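Local coordinates for protein alcohol dehydrogenase (PDB 1H2B) that probably oxidises alcohols with NAD+ as the hydride acceptor, binding zinc in its active site and, in this crystal, octanoic acid, at residues H79-E87 with E96-H104; H145-K153 with Y312-L323. All coordinates share one frame; numbering follows the deposited sequence.

Overall arrangement
Following the chain from its N terminus, contact 1 comes first and is local: strand 81-88 runs out, eight residues separate the segments, and strand 100-103 returns beside it to close a beta hairpin. Contact 2 opens only after contact 1 has closed, so the two lie in series and neither nests in the other. Its first segment, 145-153, pairs through strand 148-150 with strand 100-103, extending the same sheet; its second, helix 312-323, arrives 158 residues later, beyond the parallel Rossmann-type sheet. Contact 1 thus forms a hairpin of the GroES-like domain, with its His-79 end at the zinc, and contact 2 ties that sheet to a helix that follows the nucleotide-binding strands.

Contact 1: H79-E87 with E96-H104; sequences HENVGYIEE and EKGDPVILH. With ZN (zinc ion), chain J; OCA (octanoic acid (caprylic acid)), chain H.
Gly-83 and Val-101 form a hydrogen-bonded antiparallel pair, Gly-83 N donating to Val-101 O at 3.0 Å and Val-101 N donating back to Gly-83 O. Further along, Ile-85 N donates to Asp-99 O and Ile-85 O accepts from Gly-98 N, so the ladder continues into the type II turn Glu-96 to Asp-99, where Gly-98 fits a positive phi. Beta-branched residues suit the strands: Val-82 CG1 packs on Ile-102 CG1 at 3.6 Å, and the Ile-85 and Val-101 side chains cross at about a right angle, CG1 against CG1. The Tyr-84 ring sets its CD2 edge against Gly-98 O and its CE2 near Pro-100 CB.

From the strand, at a classic beta bulge formed with Glu-87, Glu-86 bends at chi2 (68°) to bring its carboxylate alongside the extended Lys-97 chain; Lys-97 NZ meets Glu-86 OE2 on the syn side at 2.9 Å, 22° out of the carboxylate plane. A glutamine here would probably leave the Lys-97 ammonium without its charged mate.

At the other end, a water bridges His-79 O, Asn-81 N and Leu-103 O, while Asn-81 ND2 bonds Gly-78 O. Just beyond, His-79 NE2 binds zinc at 2.1 Å, with Cys-54, Asp-168 and octanoic acid O1 completing the site. The hairpin's backbone bonding therefore continues, through water, to the backbone of His-79, itself a zinc ligand.

Contact 2: H145-K153 with Y312-L323; sequences HRSVIKLPK and YVELHELVTLAL
Tyr-312, at the start of helix 312-323, reaches across to the strand and donates its hydroxyl proton to Val-148 O, the OH to O distance being 2.7 Å and the donor lying 29° out of the carbonyl plane. A chi1 of -175° swings the ring away from the Tyr-312 backbone N and out toward segment 145-153, and Val-148 O lies at its edge, near the ring plane. Tyrosine suits the place because its ring is long enough to carry a hydroxyl donor to a main-chain carbonyl of the strand.

The tight part is centred on Ile-149. Its CG1 lies 3.4 Å from Tyr-312 OH, and its CD1 sits over one ring face, offset toward the rim. The same methyl packs on Leu-315 CD2 at 3.6 Å, so one slender branch fills the angle between the aromatic ring and the next apolar residue facing the strand. One turn further along the helix, Leu-151 CD2 meets Val-319 CG1 at 3.7 Å, again methyl to methyl. Ile-102 of the neighbouring strand touches both Ile-149 and Val-319, continuing this apolar layer.

The packing thins toward the C-terminal end of the helix. Leu-323 CD1 reaches the Pro-152 ring at CD, 4.0 Å away, and Leu-323 is exposed to solvent. On the helix flank His-316 takes a lighter touch from Ile-149, and Leu-113 of the second subunit packs on it. Near the N-terminal end Arg-116 of that subunit makes a cation-pi contact with Tyr-312 and a hydrogen bond to Arg-146 O.

The axes of strand and helix run in similar directions, 27° apart and 9.8 Å at closest approach, a helix packed on a sheet at the junction of the GroES-like catalytic domain and the Rossmann-type coenzyme domain of zinc-containing alcohol dehydrogenases.

Contact 1: H79-E87 with E96-H104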
loop_
_atom_site.group_PDB
_atom_site.type_symbol
_atom_site.label_atom_id
_atom_site.label_comp_id
_atom_site.label_asym_id
_atom_site.label_seq_id
_atom_site.Cartn_x
_atom_site.Cartn_y
_atom_site.Cartn_z
ATOM N N HIS B 79 9.395 -31.344 4.965
ATOM C CA HIS B 79 9.652 -30.071 4.270
ATOM C C HIS B 79 9.954 -28.910 5.225
ATOM O O HIS B 79 9.885 -27.730 4.819
ATOM C CB HIS B 79 8.454 -29.693 3.368
ATOM C CG HIS B 79 7.156 -29.627 4.113
ATOM N ND1 HIS B 79 6.366 -30.743 4.320
ATOM C CD2 HIS B 79 6.480 -28.575 4.646
ATOM C CE1 HIS B 79 5.286 -30.380 4.996
ATOM N NE2 HIS B 79 5.339 -29.080 5.226
ATOM N N GLU B 80 10.381 -29.236 6.425
ATOM C CA GLU B 80 10.606 -28.245 7.471
ATOM C C GLU B 80 11.948 -28.548 8.102
ATOM O O GLU B 80 12.077 -29.142 9.174
ATOM C CB GLU B 80 9.412 -28.285 8.463
ATOM C CG GLU B 80 9.483 -27.227 9.551
ATOM C CD GLU B 80 8.195 -27.210 10.348
ATOM O OE1 GLU B 80 8.153 -27.925 11.357
ATOM O OE2 GLU B 80 7.248 -26.506 9.943
ATOM N N ASN B 81 13.009 -28.089 7.417
ATOM C CA ASN B 81 14.328 -28.684 7.660
ATOM C C ASN B 81 15.431 -27.738 8.073
ATOM O O ASN B 81 15.582 -26.677 7.493
ATOM C CB ASN B 81 14.761 -29.398 6.380
ATOM C CG ASN B 81 13.748 -30.474 6.003
ATOM O OD1 ASN B 81 13.445 -31.320 6.844
ATOM N ND2 ASN B 81 13.275 -30.466 4.761
ATOM N N VAL B 82 16.220 -28.175 9.051
ATOM C CA VAL B 82 17.499 -27.532 9.389
ATOM C C VAL B 82 18.596 -28.588 9.401
ATOM O O VAL B 82 18.300 -29.792 9.556
ATOM C CB VAL B 82 17.502 -26.835 10.778
ATOM C CG1 VAL B 82 16.645 -25.539 10.733
ATOM C CG2 VAL B 82 17.077 -27.800 11.898
ATOM N N GLY B 83 19.840 -28.157 9.231
ATOM C CA GLY B 83 20.904 -29.133 9.236
ATOM C C GLY B 83 22.242 -28.441 9.039
ATOM O O GLY B 83 22.399 -27.262 9.321
ATOM N N TYR B 84 23.191 -29.249 8.585
ATOM C CA TYR B 84 24.546 -28.764 8.357
ATOM C C TYR B 84 24.906 -29.084 6.921
ATOM O O TYR B 84 24.574 -30.160 6.401
ATOM C CB TYR B 84 25.524 -29.488 9.288
ATOM C CG TYR B 84 25.236 -29.299 10.742
ATOM C CD1 TYR B 84 24.455 -30.223 11.446
ATOM C CD2 TYR B 84 25.706 -28.183 11.399
ATOM C CE1 TYR B 84 24.175 -30.045 12.811
ATOM C CE2 TYR B 84 25.442 -27.986 12.753
ATOM C CZ TYR B 84 24.677 -28.926 13.441
ATOM O OH TYR B 84 24.424 -28.761 14.770
ATOM N N ILE B 85 25.569 -28.152 6.250
ATOM C CA ILE B 85 26.001 -28.442 4.885
ATOM C C ILE B 85 26.820 -29.732 4.938
ATOM O O ILE B 85 27.671 -29.887 5.835
ATOM C CB ILE B 85 26.849 -27.283 4.308
ATOM C CG1 ILE B 85 26.012 -25.983 4.157
ATOM C CG2 ILE B 85 27.484 -27.678 2.968
ATOM C CD1 ILE B 85 24.925 -26.001 3.099
ATOM N N GLU B 86 26.584 -30.602 3.949
ATOM C CA GLU B 86 27.441 -31.787 3.788
ATOM C C GLU B 86 28.416 -31.526 2.641
ATOM O O GLU B 86 29.653 -31.662 2.826
ATOM C CB GLU B 86 26.614 -33.052 3.590
ATOM C CG GLU B 86 27.556 -34.227 3.270
ATOM C CD GLU B 86 28.427 -34.626 4.447
ATOM O OE1 GLU B 86 28.059 -34.425 5.640
ATOM O OE2 GLU B 86 29.525 -35.165 4.159
ATOM N N GLU B 87 27.893 -31.198 1.460
ATOM C CA GLU B 87 28.731 -30.806 0.325
ATOM C C GLU B 87 27.986 -29.914 -0.618
ATOM O O GLU B 87 26.754 -29.796 -0.543
ATOM C CB GLU B 87 29.210 -32.061 -0.422
ATOM C CG GLU B 87 28.078 -32.861 -1.062
ATOM C CD GLU B 87 28.619 -34.047 -1.830
ATOM O OE1 GLU B 87 28.160 -35.157 -1.576
ATOM O OE2 GLU B 87 29.489 -33.842 -2.701
ATOM N N GLU B 96 30.118 -24.340 3.152
ATOM C CA GLU B 96 31.055 -25.458 3.235
ATOM C C GLU B 96 30.612 -26.428 4.307
ATOM O O GLU B 96 29.835 -26.095 5.221
ATOM C CB GLU B 96 32.506 -24.969 3.389
ATOM C CG GLU B 96 32.788 -24.279 4.682
ATOM C CD GLU B 96 34.166 -23.594 4.751
ATOM O OE1 GLU B 96 34.936 -23.578 3.783
ATOM O OE2 GLU B 96 34.425 -23.039 5.803
ATOM N N LYS B 97 31.127 -27.652 4.193
ATOM C CA LYS B 97 30.784 -28.706 5.125
ATOM C C LYS B 97 30.813 -28.202 6.551
ATOM O O LYS B 97 31.806 -27.613 7.004
ATOM C CB LYS B 97 31.712 -29.957 4.939
ATOM C CG LYS B 97 31.375 -31.078 5.950
ATOM C CD LYS B 97 31.755 -32.488 5.486
ATOM C CE LYS B 97 31.438 -33.483 6.627
ATOM N NZ LYS B 97 31.556 -34.904 6.212
ATOM N N GLY B 98 29.732 -28.464 7.265
ATOM C CA GLY B 98 29.604 -28.145 8.678
ATOM C C GLY B 98 28.808 -26.869 8.951
ATOM O O GLY B 98 28.424 -26.656 10.120
ATOM N N ASP B 99 28.562 -26.039 7.930
ATOM C CA ASP B 99 27.893 -24.761 8.190
ATOM C C ASP B 99 26.437 -25.058 8.597
ATOM O O ASP B 99 25.746 -25.760 7.863
ATOM C CB ASP B 99 27.855 -23.899 6.939
ATOM C CG ASP B 99 29.193 -23.257 6.589
ATOM O OD1 ASP B 99 30.055 -23.224 7.497
ATOM O OD2 ASP B 99 29.378 -22.751 5.434
ATOM N N PRO B 100 25.950 -24.508 9.701
ATOM C CA PRO B 100 24.539 -24.708 10.060
ATOM C C PRO B 100 23.634 -23.860 9.181
ATOM O O PRO B 100 23.943 -22.697 8.878
ATOM C CB PRO B 100 24.457 -24.236 11.515
ATOM C CG PRO B 100 25.601 -23.151 11.581
ATOM C CD PRO B 100 26.707 -23.758 10.740
ATOM N N VAL B 101 22.507 -24.457 8.795
ATOM C CA VAL B 101 21.619 -23.809 7.827
ATOM C C VAL B 101 20.163 -24.148 8.133
ATOM O O VAL B 101 19.827 -25.179 8.782
ATOM C CB VAL B 101 21.901 -24.246 6.363
ATOM C CG1 VAL B 101 23.320 -23.801 5.918
ATOM C CG2 VAL B 101 21.703 -25.777 6.159
ATOM N N ILE B 102 19.286 -23.255 7.672
ATOM C CA ILE B 102 17.858 -23.521 7.649
ATOM C C ILE B 102 17.435 -23.425 6.195
ATOM O O ILE B 102 17.958 -22.632 5.418
ATOM C CB ILE B 102 17.056 -22.542 8.572
ATOM C CG1 ILE B 102 15.527 -22.873 8.526
ATOM C CG2 ILE B 102 17.271 -21.043 8.157
ATOM C CD1 ILE B 102 14.802 -22.172 9.709
ATOM N N LEU B 103 16.500 -24.279 5.809
ATOM C CA LEU B 103 16.113 -24.368 4.404
ATOM C C LEU B 103 14.755 -23.816 4.099
ATOM O O LEU B 103 13.739 -24.257 4.668
ATOM C CB LEU B 103 16.165 -25.826 3.882
ATOM C CG LEU B 103 17.507 -26.519 4.129
ATOM C CD1 LEU B 103 17.479 -27.984 3.585
ATOM C CD2 LEU B 103 18.616 -25.764 3.424
ATOM N N HIS B 104 14.698 -22.873 3.151
ATOM C CA HIS B 104 13.411 -22.498 2.583
ATOM C C HIS B 104 12.828 -23.703 1.839
ATOM O O HIS B 104 13.563 -24.430 1.177
ATOM C CB HIS B 104 13.598 -21.360 1.590
ATOM C CG HIS B 104 12.307 -20.766 1.137
ATOM N ND1 HIS B 104 11.519 -21.361 0.178
ATOM C CD2 HIS B 104 11.621 -19.695 1.591
ATOM C CE1 HIS B 104 10.391 -20.670 0.042
ATOM N NE2 HIS B 104 10.437 -19.645 0.889
HETATM ZN ZN ZN J . 3.962 -27.820 6.119
HETATM C C1 OCA H . 3.098 -26.777 3.527
HETATM C C2 OCA H . 2.065 -26.725 2.391
HETATM C C3 OCA H . 2.681 -26.119 1.118
HETATM C C4 OCA H . 1.888 -26.365 -0.155
HETATM C C5 OCA H . 2.697 -25.872 -1.354
HETATM C C6 OCA H . 1.861 -25.885 -2.632
HETATM C C7 OCA H . 2.584 -25.303 -3.841
HETATM C C8 OCA H . 1.668 -25.369 -5.050
HETATM O O1 OCA H . 2.837 -27.405 4.591
HETATM O O2 OCA H . 4.184 -26.172 3.416
HETATM O O HOH W 1 12.601 -26.753 4.843
HETATM O O HOH W 2 28.591 -36.195 7.463
#

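Contact 2: H145-K153 with Y312-L323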
loop_
_atom_site.group_PDB
_atom_site.type_symbol
_atom_site.label_atom_id
_atom_site.label_comp_id
_atom_site.label_asym_id
_atom_site.label_seq_id
_atom_site.Cartn_x
_atom_site.Cartn_y
_atom_site.Cartn_z
ATOM N N HIS B 145 21.183 -24.007 -3.433
ATOM C CA HIS B 145 21.810 -22.982 -2.613
ATOM C C HIS B 145 20.866 -21.779 -2.452
ATOM O O HIS B 145 20.968 -21.085 -1.433
ATOM C CB HIS B 145 23.165 -22.505 -3.232
ATOM C CG HIS B 145 22.999 -21.648 -4.439
ATOM N ND1 HIS B 145 22.898 -22.161 -5.711
ATOM C CD2 HIS B 145 22.882 -20.298 -4.570
ATOM C CE1 HIS B 145 22.717 -21.176 -6.575
ATOM N NE2 HIS B 145 22.719 -20.038 -5.910
ATOM N N ARG B 146 19.953 -21.594 -3.411
ATOM C CA ARG B 146 18.982 -20.488 -3.337
ATOM C C ARG B 146 18.007 -20.682 -2.159
ATOM O O ARG B 146 17.352 -19.719 -1.753
ATOM C CB ARG B 146 18.183 -20.313 -4.620
ATOM C CG ARG B 146 19.049 -19.750 -5.737
ATOM C CD ARG B 146 18.239 -19.467 -6.989
ATOM N NE ARG B 146 17.809 -18.071 -6.945
ATOM C CZ ARG B 146 16.571 -17.664 -6.706
ATOM N NH1 ARG B 146 15.599 -18.537 -6.512
ATOM N NH2 ARG B 146 16.303 -16.373 -6.676
ATOM N N SER B 147 17.923 -21.889 -1.616
ATOM C CA SER B 147 16.983 -22.174 -0.524
ATOM C C SER B 147 17.663 -22.057 0.823
ATOM O O SER B 147 17.038 -22.195 1.860
ATOM C CB SER B 147 16.435 -23.624 -0.669
ATOM O OG SER B 147 15.891 -23.830 -1.954
ATOM N N VAL B 148 18.993 -21.877 0.816
ATOM C CA VAL B 148 19.739 -21.911 2.059
ATOM C C VAL B 148 19.858 -20.552 2.751
ATOM O O VAL B 148 20.190 -19.546 2.107
ATOM C CB VAL B 148 21.181 -22.432 1.788
ATOM C CG1 VAL B 148 22.063 -22.381 3.046
ATOM C CG2 VAL B 148 21.108 -23.854 1.317
ATOM N N ILE B 149 19.630 -20.556 4.057
ATOM C CA ILE B 149 19.979 -19.411 4.906
ATOM C C ILE B 149 20.961 -19.908 5.946
ATOM O O ILE B 149 20.671 -20.831 6.708
ATOM C CB ILE B 149 18.737 -18.802 5.559
ATOM C CG1 ILE B 149 17.943 -18.087 4.482
ATOM C CG2 ILE B 149 19.185 -17.807 6.677
ATOM C CD1 ILE B 149 16.650 -17.552 5.031
ATOM N N LYS B 150 22.141 -19.282 5.964
ATOM C CA LYS B 150 23.163 -19.616 6.939
ATOM C C LYS B 150 22.837 -19.061 8.317
ATOM O O LYS B 150 22.410 -17.906 8.462
ATOM C CB LYS B 150 24.502 -19.028 6.471
ATOM C CG LYS B 150 25.101 -19.790 5.391
ATOM C CD LYS B 150 26.416 -19.151 4.926
ATOM C CE LYS B 150 27.519 -19.361 5.919
ATOM N NZ LYS B 150 28.741 -18.634 5.404
ATOM N N LEU B 151 23.014 -19.910 9.334
ATOM C CA LEU B 151 22.814 -19.534 10.706
ATOM C C LEU B 151 24.168 -19.256 11.329
ATOM O O LEU B 151 25.225 -19.572 10.739
ATOM C CB LEU B 151 22.096 -20.672 11.424
ATOM C CG LEU B 151 20.689 -20.836 10.840
ATOM C CD1 LEU B 151 20.086 -22.078 11.323
ATOM C CD2 LEU B 151 19.845 -19.643 11.272
ATOM N N PRO B 152 24.170 -18.615 12.491
ATOM C CA PRO B 152 25.463 -18.310 13.133
ATOM C C PRO B 152 26.252 -19.592 13.346
ATOM O O PRO B 152 25.706 -20.609 13.780
ATOM C CB PRO B 152 25.040 -17.685 14.460
ATOM C CG PRO B 152 23.707 -17.036 14.128
ATOM C CD PRO B 152 23.035 -18.103 13.272
ATOM N N LYS B 153 27.541 -19.520 13.007
ATOM C CA LYS B 153 28.430 -20.674 12.979
ATOM C C LYS B 153 28.496 -21.366 14.338
ATOM O O LYS B 153 28.597 -22.596 14.430
ATOM C CB LYS B 153 29.810 -20.211 12.524
ATOM C CG LYS B 153 30.675 -21.351 12.053
ATOM C CD LYS B 153 31.988 -20.869 11.480
ATOM C CE LYS B 153 32.773 -22.067 10.968
ATOM N NZ LYS B 153 33.349 -22.887 12.084
ATOM N N TYR B 312 11.717 -15.893 0.315
ATOM C CA TYR B 312 13.030 -16.029 0.949
ATOM C C TYR B 312 13.326 -14.887 1.887
ATOM O O TYR B 312 13.869 -15.089 2.970
ATOM C CB TYR B 312 14.074 -16.100 -0.135
ATOM C CG TYR B 312 15.478 -16.349 0.358
ATOM C CD1 TYR B 312 15.954 -17.652 0.564
ATOM C CD2 TYR B 312 16.313 -15.286 0.590
ATOM C CE1 TYR B 312 17.254 -17.905 0.970
ATOM C CE2 TYR B 312 17.653 -15.504 1.025
ATOM C CZ TYR B 312 18.106 -16.807 1.209
ATOM O OH TYR B 312 19.414 -17.032 1.628
ATOM N N VAL B 313 12.950 -13.693 1.461
ATOM C CA VAL B 313 13.181 -12.528 2.325
ATOM C C VAL B 313 12.398 -12.656 3.640
ATOM O O VAL B 313 12.912 -12.353 4.725
ATOM C CB VAL B 313 12.901 -11.210 1.580
ATOM C CG1 VAL B 313 12.799 -10.024 2.537
ATOM C CG2 VAL B 313 14.010 -10.991 0.518
ATOM N N GLU B 314 11.167 -13.127 3.543
ATOM C CA GLU B 314 10.341 -13.347 4.743
ATOM C C GLU B 314 10.981 -14.389 5.678
ATOM O O GLU B 314 10.975 -14.205 6.892
ATOM C CB GLU B 314 8.933 -13.793 4.327
ATOM C CG GLU B 314 8.172 -12.588 3.778
ATOM C CD GLU B 314 6.880 -12.929 3.036
ATOM O OE1 GLU B 314 6.712 -14.076 2.561
ATOM O OE2 GLU B 314 6.042 -12.001 2.928
ATOM N N LEU B 315 11.568 -15.466 5.131
ATOM C CA LEU B 315 12.242 -16.440 6.005
ATOM C C LEU B 315 13.438 -15.751 6.686
ATOM O O LEU B 315 13.659 -15.954 7.887
ATOM C CB LEU B 315 12.734 -17.673 5.217
ATOM C CG LEU B 315 13.376 -18.745 6.102
ATOM C CD1 LEU B 315 12.518 -19.265 7.260
ATOM C CD2 LEU B 315 13.831 -19.837 5.114
ATOM N N HIS B 316 14.156 -14.926 5.931
ATOM C CA HIS B 316 15.279 -14.215 6.532
ATOM C C HIS B 316 14.836 -13.303 7.664
ATOM O O HIS B 316 15.467 -13.278 8.723
ATOM C CB HIS B 316 15.974 -13.391 5.440
ATOM C CG HIS B 316 17.282 -12.844 5.883
ATOM N ND1 HIS B 316 18.457 -13.559 5.795
ATOM C CD2 HIS B 316 17.584 -11.682 6.493
ATOM C CE1 HIS B 316 19.438 -12.837 6.311
ATOM N NE2 HIS B 316 18.931 -11.695 6.742
ATOM N N GLU B 317 13.763 -12.523 7.451
ATOM C CA GLU B 317 13.228 -11.688 8.524
ATOM C C GLU B 317 12.803 -12.487 9.751
ATOM O O GLU B 317 13.026 -12.096 10.886
ATOM C CB GLU B 317 12.018 -10.905 8.013
ATOM C CG GLU B 317 12.464 -9.879 6.956
ATOM C CD GLU B 317 11.338 -9.182 6.234
ATOM O OE1 GLU B 317 10.158 -9.386 6.570
ATOM O OE2 GLU B 317 11.635 -8.404 5.311
ATOM N N LEU B 318 12.136 -13.623 9.526
ATOM C CA LEU B 318 11.699 -14.428 10.632
ATOM C C LEU B 318 12.876 -15.025 11.415
ATOM O O LEU B 318 12.840 -15.042 12.637
ATOM C CB LEU B 318 10.715 -15.520 10.104
ATOM C CG LEU B 318 10.313 -16.514 11.180
ATOM C CD1 LEU B 318 9.428 -15.947 12.310
ATOM C CD2 LEU B 318 9.615 -17.669 10.464
ATOM N N VAL B 319 13.907 -15.514 10.703
ATOM C CA VAL B 319 15.093 -16.003 11.344
ATOM C C VAL B 319 15.703 -14.879 12.214
ATOM O O VAL B 319 16.130 -15.158 13.320
ATOM C CB VAL B 319 16.076 -16.515 10.326
ATOM C CG1 VAL B 319 17.477 -16.774 10.988
ATOM C CG2 VAL B 319 15.558 -17.813 9.741
ATOM N N THR B 320 15.717 -13.652 11.700
ATOM C CA THR B 320 16.195 -12.520 12.497
ATOM C C THR B 320 15.411 -12.365 13.815
ATOM O O THR B 320 15.994 -12.256 14.908
ATOM C CB THR B 320 16.118 -11.243 11.678
ATOM O OG1 THR B 320 17.064 -11.305 10.593
ATOM C CG2 THR B 320 16.541 -10.035 12.606
ATOM N N LEU B 321 14.075 -12.399 13.759
ATOM C CA LEU B 321 13.264 -12.321 14.963
ATOM C C LEU B 321 13.599 -13.448 15.953
ATOM O O LEU B 321 13.653 -13.240 17.160
ATOM C CB LEU B 321 11.777 -12.464 14.595
ATOM C CG LEU B 321 11.006 -11.256 14.147
ATOM C CD1 LEU B 321 9.554 -11.694 13.893
ATOM C CD2 LEU B 321 11.070 -10.118 15.202
ATOM N N ALA B 322 13.805 -14.658 15.443
ATOM C CA ALA B 322 14.145 -15.791 16.295
ATOM C C ALA B 322 15.518 -15.599 16.962
ATOM O O ALA B 322 15.654 -15.834 18.184
ATOM C CB ALA B 322 14.059 -17.114 15.504
ATOM N N LEU B 323 16.475 -15.112 16.186
ATOM C CA LEU B 323 17.835 -14.905 16.724
ATOM C C LEU B 323 17.814 -13.775 17.745
ATOM O O LEU B 323 18.639 -13.771 18.687
ATOM C CB LEU B 323 18.830 -14.653 15.608
ATOM C CG LEU B 323 19.067 -15.920 14.771
ATOM C CD1 LEU B 323 19.957 -15.574 13.573
ATOM C CD2 LEU B 323 19.659 -17.083 15.613
#